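Local structure of pentafunctional AROM polypeptide (Schizosaccharomyces pombe, 5SWV) at residues 139-142 with 143-147; 117-120 with 121-124. The protein probably catalyses five successive steps of the shikimate pathway, with this portion carrying the dehydroquinate dehydratase and shikimate dehydrogenase activities. All coordinates share one frame; numbering follows the deposited sequence.

Contact 1 of 2, residues 139-142 with 143-147; sequences WHDL and SGTWS
In the loop that carries the chain from strand 134-140 of the dehydroquinase barrel toward helix 152-162, the carboxylate of D141 gathers S143, T145 and W146 around itself. CG of D141 stands anti to the backbone N (chi1 176°), which turns the carboxylate toward the residues that follow. Its OD1 takes the hydroxyl of S143 on the syn lone pair, S143 OG lying 2.5 Å from D141 OD1. The backbone N of S143 adds a weak second bond to the same oxygen. OD2 accepts the backbone N-H of W146 at 3.0 Å, from the syn side but 31° out of the carboxylate plane, and a weaker one from T145 N. With a firm donor on each oxygen, S143 OG and W146 N, the rotation of this buried carboxylate is probably restricted. The backbone meanwhile makes a type I beta turn from D141 to G144, closed by G144 N to D141 O at 3.3 Å, and G144 leaves it with positive phi. An ST turn overlaps its end, S143 OG accepting from T145 N at 3.1 Å; the same OG also receives the hydroxyl of T145.

The carboxylate also meets an indole: D141 CG sits 3.8 Å above one face of the W146 ring, displaced toward its rim. The far end of that indole reaches W139, where CZ3 of W146 comes within 3.1 Å of NE1 of W139. The five-membered ring of W139 and the six-membered ring of W146 are nearly parallel, their planes 10° apart, with centroids 4.8 Å apart, an offset so large that little of either ring lies over the other. Helix 152-162 closes in on the pair: K157 makes a cation-pi contact with W139, while W154 packs edge-to-face with W146 and donates its NE1 to W146 O.

Contact 2 of 2, residues 117-120 with 121-124; sequences GWSS and ETIN
S119 is the N-cap of helix 120-128, and its hydroxyl meets T122 in the first turn. This helix follows strand 111-115 in the beta/alpha barrel of the type I dehydroquinase. Among the polar contacts, the capping bond runs from T122 N to S119 OG, 3.1 Å long with an angle of 155° at the hydrogen. It forms because OG lies between the backbone N and the carbonyl carbon (chi1 67°), turned back over the start of the helix. E94 OE1, from the neighbouring helix 94-106, is hydrogen-bonded to both S119 OG and T122 OG1, so one carboxylate oxygen positions the cap and the threonine together. Regular helical bonding begins at once in the backbone: I123 N reaches S119 O at 2.9 Å, in the carbonyl plane, and N124 N reaches S120 O at 3.0 Å.

Among the apolar contacts, W118 and I123 hold the N' and N4 positions of a hydrophobic staple, though only the base of W118 takes part. W118 begins toward the helix, its CB 4.3 Å from I123 CG1, but its indole then leads away to pack on A97 and M101 of helix 94-106. I123 places CG1 anti to the carbonyl carbon (chi1 -69°), which carries the end of the chain back over the preceding loop, CD1 lying 3.4 Å from W118 O.

In the fold
Contact 2 lies within the beta-alpha-beta crossover from strand 111-115 through helix 120-128 to the adjacent parallel strand 134-140; contact 1 starts on that second strand and continues into the next loop. Both loops start at the C-terminal strand ends, where type I dehydroquinases have their active site. The centres lie about 20 Å apart, yet the two contacts touch, W139 CZ3 of the strand packing 3.5 Å from G117 N of the loop. The H140 side chain touches R81, K169 and V171; H140 and K169 probably correspond to the histidine and Schiff-base lysine of this family. In the turn, the L142 side chain is about 4 Å from a bound triethylene glycol, probably a crystallisation component.

Contact 1 of 2, residues 139-142 with 143-147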
ATOM      1  N   TRP A 139      -9.296 -22.739  12.355  1.00 35.64           N
ATOM      2  CA  TRP A 139     -10.345 -23.745  12.299  1.00 35.34           C
ATOM      3  C   TRP A 139     -11.687 -23.111  11.951  1.00 35.24           C
ATOM      4  O   TRP A 139     -12.024 -22.040  12.448  1.00 35.14           O
ATOM      5  CB  TRP A 139     -10.457 -24.504  13.613  1.00 35.47           C
ATOM      6  CG  TRP A 139     -11.448 -25.624  13.539  1.00 35.19           C
ATOM      7  CD1 TRP A 139     -12.760 -25.575  13.905  1.00 35.59           C
ATOM      8  CD2 TRP A 139     -11.225 -26.941  13.026  1.00 35.11           C
ATOM      9  NE1 TRP A 139     -13.367 -26.787  13.676  1.00 35.35           N
ATOM     10  CE2 TRP A 139     -12.447 -27.650  13.145  1.00 34.83           C
ATOM     11  CE3 TRP A 139     -10.107 -27.606  12.498  1.00 34.88           C
ATOM     12  CZ2 TRP A 139     -12.590 -28.988  12.746  1.00 34.12           C
ATOM     13  CZ3 TRP A 139     -10.254 -28.957  12.104  1.00 34.76           C
ATOM     14  CH2 TRP A 139     -11.492 -29.622  12.230  1.00 34.33           C
ATOM     15  N   HIS A 140     -12.439 -23.815  11.109  1.00 35.45           N
ATOM     16  CA  HIS A 140     -13.733 -23.391  10.600  1.00 36.30           C
ATOM     17  C   HIS A 140     -14.810 -24.435  10.993  1.00 36.23           C
ATOM     18  O   HIS A 140     -14.686 -25.616  10.649  1.00 36.65           O
ATOM     19  CB  HIS A 140     -13.655 -23.247   9.071  1.00 36.81           C
ATOM     20  CG  HIS A 140     -12.716 -22.174   8.598  1.00 37.57           C
ATOM     21  ND1 HIS A 140     -11.339 -22.324   8.599  1.00 38.04           N
ATOM     22  CD2 HIS A 140     -12.958 -20.938   8.094  1.00 37.59           C
ATOM     23  CE1 HIS A 140     -10.781 -21.224   8.120  1.00 37.79           C
ATOM     24  NE2 HIS A 140     -11.739 -20.365   7.811  1.00 37.64           N
ATOM     25  N   ASP A 141     -15.843 -24.018  11.721  1.00 35.73           N
ATOM     26  CA  ASP A 141     -16.960 -24.916  12.072  1.00 36.13           C
ATOM     27  C   ASP A 141     -18.119 -24.753  11.090  1.00 35.94           C
ATOM     28  O   ASP A 141     -19.062 -23.985  11.311  1.00 36.01           O
ATOM     29  CB  ASP A 141     -17.439 -24.694  13.514  1.00 36.45           C
ATOM     30  CG  ASP A 141     -18.652 -25.548  13.873  1.00 37.13           C
ATOM     31  OD1 ASP A 141     -18.732 -26.708  13.403  1.00 36.81           O
ATOM     32  OD2 ASP A 141     -19.535 -25.046  14.617  1.00 38.00           O
ATOM     33  N   LEU A 142     -18.046 -25.509  10.007  1.00 35.95           N
ATOM     34  CA  LEU A 142     -19.110 -25.523   9.017  1.00 36.74           C
ATOM     35  C   LEU A 142     -20.475 -25.960   9.579  1.00 36.53           C
ATOM     36  O   LEU A 142     -21.494 -25.508   9.091  1.00 36.45           O
ATOM     37  CB  LEU A 142     -18.711 -26.390   7.808  1.00 37.57           C
ATOM     38  CG  LEU A 142     -18.166 -25.607   6.608  1.00 38.59           C
ATOM     39  CD1 LEU A 142     -17.057 -24.637   7.010  1.00 38.93           C
ATOM     40  CD2 LEU A 142     -17.689 -26.565   5.521  1.00 39.17           C
ATOM     41  N   SER A 143     -20.472 -26.806  10.615  1.00 36.16           N
ATOM     42  CA  SER A 143     -21.693 -27.331  11.241  1.00 34.93           C
ATOM     43  C   SER A 143     -22.546 -26.263  11.936  1.00 35.63           C
ATOM     44  O   SER A 143     -23.753 -26.443  12.110  1.00 35.61           O
ATOM     45  CB  SER A 143     -21.344 -28.428  12.262  1.00 33.64           C
ATOM     46  OG  SER A 143     -20.959 -27.875  13.508  1.00 32.82           O
ATOM     47  N   GLY A 144     -21.926 -25.176  12.375  1.00 35.88           N
ATOM     48  CA  GLY A 144     -22.643 -24.190  13.177  1.00 36.51           C
ATOM     49  C   GLY A 144     -23.165 -24.696  14.517  1.00 36.59           C
ATOM     50  O   GLY A 144     -24.087 -24.113  15.066  1.00 37.12           O
ATOM     51  N   THR A 145     -22.575 -25.757  15.054  1.00 36.86           N
ATOM     52  CA  THR A 145     -23.028 -26.336  16.316  1.00 37.33           C
ATOM     53  C   THR A 145     -22.105 -26.034  17.484  1.00 37.84           C
ATOM     54  O   THR A 145     -22.421 -26.410  18.595  1.00 37.60           O
ATOM     55  CB  THR A 145     -23.159 -27.869  16.213  1.00 37.47           C
ATOM     56  OG1 THR A 145     -21.859 -28.476  16.159  1.00 36.96           O
ATOM     57  CG2 THR A 145     -23.976 -28.262  14.978  1.00 37.35           C
ATOM     58  N   TRP A 146     -20.960 -25.391  17.250  1.00 39.08           N
ATOM     59  CA  TRP A 146     -20.025 -25.091  18.343  1.00 39.66           C
ATOM     60  C   TRP A 146     -20.417 -23.745  18.907  1.00 40.21           C
ATOM     61  O   TRP A 146     -20.171 -22.716  18.286  1.00 40.39           O
ATOM     62  CB  TRP A 146     -18.553 -25.118  17.879  1.00 39.15           C
ATOM     63  CG  TRP A 146     -18.016 -26.525  17.580  1.00 38.99           C
ATOM     64  CD1 TRP A 146     -18.730 -27.694  17.566  1.00 39.01           C
ATOM     65  CD2 TRP A 146     -16.679 -26.883  17.201  1.00 38.34           C
ATOM     66  NE1 TRP A 146     -17.921 -28.747  17.232  1.00 38.45           N
ATOM     67  CE2 TRP A 146     -16.659 -28.279  16.998  1.00 38.38           C
ATOM     68  CE3 TRP A 146     -15.497 -26.163  17.028  1.00 38.55           C
ATOM     69  CZ2 TRP A 146     -15.497 -28.972  16.638  1.00 38.61           C
ATOM     70  CZ3 TRP A 146     -14.329 -26.860  16.659  1.00 38.60           C
ATOM     71  CH2 TRP A 146     -14.344 -28.246  16.475  1.00 38.51           C
ATOM     72  N   SER A 147     -21.057 -23.774  20.070  1.00 40.78           N
ATOM     73  CA  SER A 147     -21.457 -22.559  20.776  1.00 42.57           C
ATOM     74  C   SER A 147     -20.239 -21.726  21.167  1.00 43.02           C
ATOM     75  O   SER A 147     -19.198 -22.288  21.497  1.00 43.89           O
ATOM     76  CB  SER A 147     -22.260 -22.920  22.043  1.00 43.66           C
ATOM     77  OG  SER A 147     -22.377 -21.833  22.955  1.00 44.25           O
TER

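Contact 2 of 2, residues 117-120 with 121-124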
ATOM      1  N   GLY A 117      -6.852 -29.098  11.519  1.00 32.35           N
ATOM      2  CA  GLY A 117      -7.190 -30.468  11.144  1.00 32.32           C
ATOM      3  C   GLY A 117      -6.017 -31.309  10.716  1.00 32.09           C
ATOM      4  O   GLY A 117      -6.166 -32.511  10.616  1.00 32.06           O
ATOM      5  N   TRP A 118      -4.866 -30.688  10.434  1.00 32.05           N
ATOM      6  CA  TRP A 118      -3.649 -31.435  10.095  1.00 32.49           C
ATOM      7  C   TRP A 118      -3.045 -32.076  11.356  1.00 33.71           C
ATOM      8  O   TRP A 118      -3.216 -31.562  12.465  1.00 35.04           O
ATOM      9  CB  TRP A 118      -2.584 -30.538   9.463  1.00 31.92           C
ATOM     10  CG  TRP A 118      -2.959 -29.823   8.200  1.00 30.96           C
ATOM     11  CD1 TRP A 118      -2.872 -28.478   7.978  1.00 30.61           C
ATOM     12  CD2 TRP A 118      -3.427 -30.401   6.977  1.00 30.10           C
ATOM     13  NE1 TRP A 118      -3.268 -28.183   6.694  1.00 30.60           N
ATOM     14  CE2 TRP A 118      -3.622 -29.348   6.062  1.00 30.19           C
ATOM     15  CE3 TRP A 118      -3.711 -31.701   6.568  1.00 30.28           C
ATOM     16  CZ2 TRP A 118      -4.090 -29.557   4.763  1.00 29.92           C
ATOM     17  CZ3 TRP A 118      -4.180 -31.910   5.269  1.00 30.30           C
ATOM     18  CH2 TRP A 118      -4.363 -30.840   4.388  1.00 29.92           C
ATOM     19  N   SER A 119      -2.328 -33.182  11.189  1.00 33.80           N
ATOM     20  CA  SER A 119      -1.721 -33.870  12.321  1.00 34.11           C
ATOM     21  C   SER A 119      -0.787 -32.943  13.093  1.00 34.12           C
ATOM     22  O   SER A 119      -0.214 -32.003  12.543  1.00 33.52           O
ATOM     23  CB  SER A 119      -0.936 -35.112  11.860  1.00 34.61           C
ATOM     24  OG  SER A 119       0.195 -34.755  11.087  1.00 33.94           O
ATOM     25  N   SER A 120      -0.651 -33.224  14.379  1.00 34.55           N
ATOM     26  CA  SER A 120       0.220 -32.453  15.239  1.00 35.11           C
ATOM     27  C   SER A 120       1.669 -32.658  14.819  1.00 36.15           C
ATOM     28  O   SER A 120       2.497 -31.765  14.991  1.00 37.31           O
ATOM     29  CB  SER A 120       0.012 -32.855  16.697  1.00 35.52           C
ATOM     30  OG  SER A 120       0.171 -34.255  16.864  1.00 36.17           O
ATOM     31  N   GLU A 121       1.970 -33.825  14.257  1.00 36.81           N
ATOM     32  CA  GLU A 121       3.273 -34.070  13.663  1.00 37.59           C
ATOM     33  C   GLU A 121       3.552 -33.061  12.556  1.00 36.38           C
ATOM     34  O   GLU A 121       4.614 -32.435  12.544  1.00 37.01           O
ATOM     35  CB  GLU A 121       3.398 -35.512  13.117  1.00 39.26           C
ATOM     36  CG  GLU A 121       4.844 -35.909  12.762  1.00 40.55           C
ATOM     37  CD  GLU A 121       4.969 -37.225  12.009  1.00 41.19           C
ATOM     38  OE1 GLU A 121       6.062 -37.496  11.467  1.00 40.44           O
ATOM     39  OE2 GLU A 121       3.978 -37.981  11.944  1.00 43.00           O
ATOM     40  N   THR A 122       2.599 -32.902  11.641  1.00 35.10           N
ATOM     41  CA  THR A 122       2.771 -31.999  10.504  1.00 34.12           C
ATOM     42  C   THR A 122       2.837 -30.554  10.968  1.00 34.00           C
ATOM     43  O   THR A 122       3.676 -29.798  10.495  1.00 34.35           O
ATOM     44  CB  THR A 122       1.668 -32.201   9.448  1.00 33.44           C
ATOM     45  OG1 THR A 122       1.919 -33.422   8.749  1.00 33.12           O
ATOM     46  CG2 THR A 122       1.629 -31.063   8.435  1.00 33.26           C
ATOM     47  N   ILE A 123       1.979 -30.186  11.908  1.00 33.77           N
ATOM     48  CA  ILE A 123       1.942 -28.820  12.405  1.00 34.15           C
ATOM     49  C   ILE A 123       3.282 -28.431  13.007  1.00 34.45           C
ATOM     50  O   ILE A 123       3.804 -27.348  12.733  1.00 34.19           O
ATOM     51  CB  ILE A 123       0.830 -28.626  13.458  1.00 34.43           C
ATOM     52  CG1 ILE A 123      -0.539 -28.728  12.800  1.00 34.05           C
ATOM     53  CG2 ILE A 123       0.945 -27.259  14.120  1.00 34.46           C
ATOM     54  CD1 ILE A 123      -1.654 -28.881  13.797  1.00 34.40           C
ATOM     55  N   ASN A 124       3.823 -29.326  13.827  1.00 35.13           N
ATOM     56  CA  ASN A 124       5.134 -29.140  14.447  1.00 35.54           C
ATOM     57  C   ASN A 124       6.272 -29.015  13.429  1.00 36.16           C
ATOM     58  O   ASN A 124       7.085 -28.092  13.501  1.00 36.51           O
ATOM     59  CB  ASN A 124       5.412 -30.313  15.382  1.00 36.15           C
ATOM     60  CG  ASN A 124       6.616 -30.091  16.273  1.00 36.07           C
ATOM     61  OD1 ASN A 124       6.849 -29.002  16.788  1.00 36.57           O
ATOM     62  ND2 ASN A 124       7.356 -31.139  16.489  1.00 35.72           N
TER